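Local coordinates for protein glycosyltransferase Gtf1 (PDB 5E9T) that belongs to the GT-B glycosyltransferases and carries, beside its Rossmann-like domains, an extended antiparallel beta-sheet domain, at residues 74-86 against 113-126. The protein carries 1 engineered substitution. Residues are numbered along the deposited sequence; the frame is centred on the assembly and turned at random.
Sequences IAPTTVTLDQVLA and ITCYLRQEDQDFVE. Engineered in segment 113-126: F124 (natural residue Ser).
T80 and F124 form a single beta bridge: V125 N donates to V79 O (2.7 Å, 157° at the hydrogen) and L81 N to D123 O (2.9 Å). The second bond occupies an amide in the first turn of helix 81-86, where no earlier helical carbonyl could receive it. T80 is the N-cap; its short hydroxyl chain suits the place because OG1 accepts a weak bond from Q83 N. The helix lies over one face of the antiparallel extended sheet of the GtfA domain, nearly antiparallel to strand 113-117 (157°), with axes 10.6 Å apart. Branched aliphatic residues fill that gap. L81 forks over the sheet, CD1 meeting L117 CD2 at 3.8 Å while CD2 rests on C115 CB, a small residue that leaves room for it. V84 CG2 meets V125 CG2 tip to tip (3.9 Å), and I113 CD1 reaches V84 and L85. Toward P76, in T77, chi1 of -66° keeps OG1 beside the backbone N and turns the methyl CG2 to V125 O, while OG1 bonds to N47 ND2 and the F142 carbonyl. The engineered F124 presents its ring edge, in plane, to T78 O, with CD1 3.3 Å away.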
# COMPACT_ATOMS: atom_id res chain seq x y z
N ILE A 74 -16.06 3.35 -29.95
CA ILE A 74 -17.27 3.96 -29.41
C ILE A 74 -18.30 3.98 -30.53
O ILE A 74 -18.10 4.59 -31.58
CB ILE A 74 -16.98 5.38 -28.90
CG1 ILE A 74 -15.91 5.33 -27.80
CG2 ILE A 74 -18.24 6.03 -28.38
CD1 ILE A 74 -16.24 4.39 -26.68
N ALA A 75 -19.42 3.29 -30.31
CA ALA A 75 -20.42 3.11 -31.35
C ALA A 75 -21.79 2.98 -30.71
O ALA A 75 -21.89 2.53 -29.56
CB ALA A 75 -20.11 1.88 -32.21
N PRO A 76 -22.85 3.36 -31.41
CA PRO A 76 -24.20 3.12 -30.89
C PRO A 76 -24.53 1.64 -30.87
O PRO A 76 -23.91 0.82 -31.55
CB PRO A 76 -25.10 3.88 -31.88
CG PRO A 76 -24.31 3.91 -33.14
CD PRO A 76 -22.88 4.03 -32.72
N THR A 77 -25.54 1.30 -30.07
CA THR A 77 -25.89 -0.11 -29.87
C THR A 77 -26.71 -0.58 -31.07
O THR A 77 -27.85 -0.14 -31.26
CB THR A 77 -26.68 -0.27 -28.58
OG1 THR A 77 -25.85 0.05 -27.45
CG2 THR A 77 -27.20 -1.68 -28.44
N THR A 78 -26.12 -1.45 -31.88
CA THR A 78 -26.82 -2.05 -33.01
C THR A 78 -27.18 -3.53 -32.85
O THR A 78 -27.88 -4.07 -33.71
CB THR A 78 -26.00 -1.87 -34.29
OG1 THR A 78 -24.61 -2.08 -34.00
CG2 THR A 78 -26.19 -0.46 -34.83
N VAL A 79 -26.73 -4.20 -31.78
CA VAL A 79 -27.05 -5.61 -31.63
C VAL A 79 -28.55 -5.76 -31.44
O VAL A 79 -29.19 -4.99 -30.71
CB VAL A 79 -26.26 -6.22 -30.45
CG1 VAL A 79 -26.66 -7.67 -30.23
CG2 VAL A 79 -24.77 -6.11 -30.70
N THR A 80 -29.13 -6.77 -32.09
CA THR A 80 -30.58 -6.89 -32.18
C THR A 80 -31.07 -8.14 -31.45
O THR A 80 -30.32 -9.08 -31.21
CB THR A 80 -31.06 -6.94 -33.63
OG1 THR A 80 -30.73 -8.21 -34.20
CG2 THR A 80 -30.42 -5.84 -34.45
N LEU A 81 -32.36 -8.10 -31.10
CA LEU A 81 -33.01 -9.23 -30.45
C LEU A 81 -32.74 -10.53 -31.19
O LEU A 81 -32.46 -11.57 -30.57
CB LEU A 81 -34.51 -8.98 -30.39
CG LEU A 81 -35.00 -7.97 -29.36
CD1 LEU A 81 -36.31 -7.35 -29.80
CD2 LEU A 81 -35.17 -8.73 -28.08
N ASP A 82 -32.82 -10.50 -32.53
CA ASP A 82 -32.56 -11.69 -33.33
C ASP A 82 -31.15 -12.21 -33.10
O ASP A 82 -30.95 -13.40 -32.85
CB ASP A 82 -32.79 -11.38 -34.81
CG ASP A 82 -34.24 -11.55 -35.22
OD1 ASP A 82 -35.11 -11.62 -34.33
OD2 ASP A 82 -34.50 -11.61 -36.44
N GLN A 83 -30.15 -11.32 -33.17
CA GLN A 83 -28.77 -11.75 -33.01
C GLN A 83 -28.51 -12.27 -31.60
O GLN A 83 -27.76 -13.24 -31.42
CB GLN A 83 -27.82 -10.60 -33.33
CG GLN A 83 -28.21 -9.84 -34.59
CD GLN A 83 -27.18 -8.81 -35.00
OE1 GLN A 83 -26.14 -9.15 -35.56
NE2 GLN A 83 -27.46 -7.55 -34.71
N VAL A 84 -29.14 -11.66 -30.59
CA VAL A 84 -29.00 -12.16 -29.23
C VAL A 84 -29.57 -13.57 -29.12
O VAL A 84 -28.93 -14.47 -28.58
CB VAL A 84 -29.67 -11.20 -28.23
CG1 VAL A 84 -29.56 -11.75 -26.82
CG2 VAL A 84 -29.06 -9.81 -28.33
N LEU A 85 -30.77 -13.77 -29.65
CA LEU A 85 -31.39 -15.09 -29.61
C LEU A 85 -30.60 -16.10 -30.43
O LEU A 85 -30.55 -17.28 -30.07
CB LEU A 85 -32.83 -15.01 -30.11
CG LEU A 85 -33.86 -14.46 -29.12
CD1 LEU A 85 -35.13 -14.09 -29.85
CD2 LEU A 85 -34.14 -15.49 -28.03
N ALA A 86 -29.98 -15.66 -31.53
CA ALA A 86 -29.22 -16.57 -32.38
C ALA A 86 -28.08 -17.22 -31.62
O ALA A 86 -27.71 -18.37 -31.91
CB ALA A 86 -28.69 -15.82 -33.60
N ILE A 113 -33.72 -15.37 -20.37
CA ILE A 113 -32.86 -14.24 -20.66
C ILE A 113 -33.71 -12.98 -20.72
O ILE A 113 -34.82 -12.99 -21.27
CB ILE A 113 -32.06 -14.43 -21.98
CG1 ILE A 113 -32.99 -14.44 -23.19
CG2 ILE A 113 -31.25 -15.70 -21.93
CD1 ILE A 113 -32.29 -14.09 -24.48
N THR A 114 -33.20 -11.90 -20.13
CA THR A 114 -33.92 -10.64 -20.02
C THR A 114 -33.18 -9.60 -20.85
O THR A 114 -32.09 -9.15 -20.47
CB THR A 114 -34.03 -10.21 -18.56
OG1 THR A 114 -34.71 -11.22 -17.81
CG2 THR A 114 -34.80 -8.93 -18.46
N CYS A 115 -33.77 -9.21 -21.98
CA CYS A 115 -33.17 -8.23 -22.86
C CYS A 115 -33.71 -6.84 -22.55
O CYS A 115 -34.93 -6.67 -22.39
CB CYS A 115 -33.44 -8.57 -24.33
SG CYS A 115 -33.07 -10.27 -24.80
N TYR A 116 -32.82 -5.87 -22.45
CA TYR A 116 -33.18 -4.47 -22.22
C TYR A 116 -32.90 -3.69 -23.50
O TYR A 116 -31.75 -3.62 -23.94
CB TYR A 116 -32.40 -3.89 -21.05
CG TYR A 116 -32.66 -4.59 -19.74
CD1 TYR A 116 -32.01 -5.78 -19.43
CD2 TYR A 116 -33.54 -4.07 -18.80
CE1 TYR A 116 -32.23 -6.43 -18.23
CE2 TYR A 116 -33.77 -4.70 -17.60
CZ TYR A 116 -33.11 -5.88 -17.32
OH TYR A 116 -33.34 -6.53 -16.13
N LEU A 117 -33.95 -3.11 -24.09
CA LEU A 117 -33.76 -2.48 -25.38
C LEU A 117 -33.26 -1.05 -25.22
O LEU A 117 -33.14 -0.51 -24.12
CB LEU A 117 -35.06 -2.47 -26.17
CG LEU A 117 -35.69 -3.81 -26.53
CD1 LEU A 117 -37.15 -3.73 -26.18
CD2 LEU A 117 -35.51 -4.11 -28.00
N ARG A 118 -32.98 -0.43 -26.36
CA ARG A 118 -32.61 0.99 -26.41
C ARG A 118 -33.88 1.82 -26.48
O ARG A 118 -34.22 2.55 -25.54
CB ARG A 118 -31.69 1.26 -27.60
CG ARG A 118 -31.28 2.71 -27.73
CD ARG A 118 -30.50 2.96 -29.00
NE ARG A 118 -29.98 4.32 -29.04
CZ ARG A 118 -29.13 4.77 -29.96
NH1 ARG A 118 -28.72 3.96 -30.92
NH2 ARG A 118 -28.71 6.03 -29.91
N GLN A 119 -34.60 1.72 -27.59
CA GLN A 119 -35.95 2.23 -27.73
C GLN A 119 -36.92 1.05 -27.75
O GLN A 119 -36.60 -0.02 -28.27
CB GLN A 119 -36.11 3.05 -29.01
CG GLN A 119 -34.87 3.83 -29.42
CD GLN A 119 -34.75 5.17 -28.72
OE1 GLN A 119 -35.65 5.57 -27.97
NE2 GLN A 119 -33.65 5.87 -28.96
N GLU A 120 -38.11 1.26 -27.18
CA GLU A 120 -39.10 0.19 -27.14
C GLU A 120 -39.63 -0.14 -28.53
O GLU A 120 -40.00 -1.29 -28.79
CB GLU A 120 -40.26 0.59 -26.22
CG GLU A 120 -40.85 1.95 -26.53
CD GLU A 120 -42.11 1.87 -27.38
OE1 GLU A 120 -42.86 2.86 -27.43
OE2 GLU A 120 -42.33 0.82 -28.01
N ASP A 121 -39.64 0.83 -29.44
CA ASP A 121 -40.18 0.63 -30.78
C ASP A 121 -39.13 0.13 -31.77
O ASP A 121 -39.40 0.10 -32.97
CB ASP A 121 -40.83 1.92 -31.29
CG ASP A 121 -39.88 3.10 -31.31
OD1 ASP A 121 -38.99 3.16 -30.44
OD2 ASP A 121 -40.04 3.97 -32.19
N GLN A 122 -37.94 -0.23 -31.30
CA GLN A 122 -36.93 -0.88 -32.13
C GLN A 122 -36.54 -2.21 -31.50
O GLN A 122 -36.97 -2.56 -30.40
CB GLN A 122 -35.70 0.02 -32.29
CG GLN A 122 -36.04 1.51 -32.34
CD GLN A 122 -34.95 2.33 -32.99
OE1 GLN A 122 -33.97 2.72 -32.35
NE2 GLN A 122 -35.11 2.62 -34.28
N ASP A 123 -35.72 -2.98 -32.23
CA ASP A 123 -35.24 -4.29 -31.78
C ASP A 123 -33.81 -4.28 -31.24
O ASP A 123 -33.25 -5.36 -31.01
CB ASP A 123 -35.39 -5.33 -32.89
CG ASP A 123 -34.99 -4.82 -34.25
OD1 ASP A 123 -34.44 -3.74 -34.35
OD2 ASP A 123 -35.22 -5.51 -35.23
N PHE A 124 -33.17 -3.11 -31.09
CA PHE A 124 -31.80 -3.06 -30.60
C PHE A 124 -31.73 -3.36 -29.10
O PHE A 124 -32.59 -2.93 -28.32
CB PHE A 124 -31.19 -1.69 -30.88
CG PHE A 124 -31.18 -1.32 -32.34
CD1 PHE A 124 -30.34 -1.98 -33.22
CD2 PHE A 124 -32.00 -0.31 -32.82
CE1 PHE A 124 -30.33 -1.64 -34.56
CE2 PHE A 124 -31.99 0.03 -34.16
CZ PHE A 124 -31.15 -0.64 -35.03
N VAL A 125 -30.68 -4.08 -28.69
CA VAL A 125 -30.54 -4.61 -27.33
C VAL A 125 -29.27 -4.06 -26.69
O VAL A 125 -28.16 -4.32 -27.18
CB VAL A 125 -30.50 -6.14 -27.31
CG1 VAL A 125 -30.75 -6.67 -25.90
CG2 VAL A 125 -31.49 -6.71 -28.30
N GLU A 126 -29.42 -3.31 -25.60
CA GLU A 126 -28.26 -2.83 -24.86
C GLU A 126 -27.70 -3.86 -23.88
O GLU A 126 -26.48 -4.02 -23.78
CB GLU A 126 -28.59 -1.52 -24.14
CG GLU A 126 -28.44 -0.29 -25.03
CD GLU A 126 -28.84 1.00 -24.34
OE1 GLU A 126 -29.53 0.93 -23.30
OE2 GLU A 126 -28.47 2.08 -24.84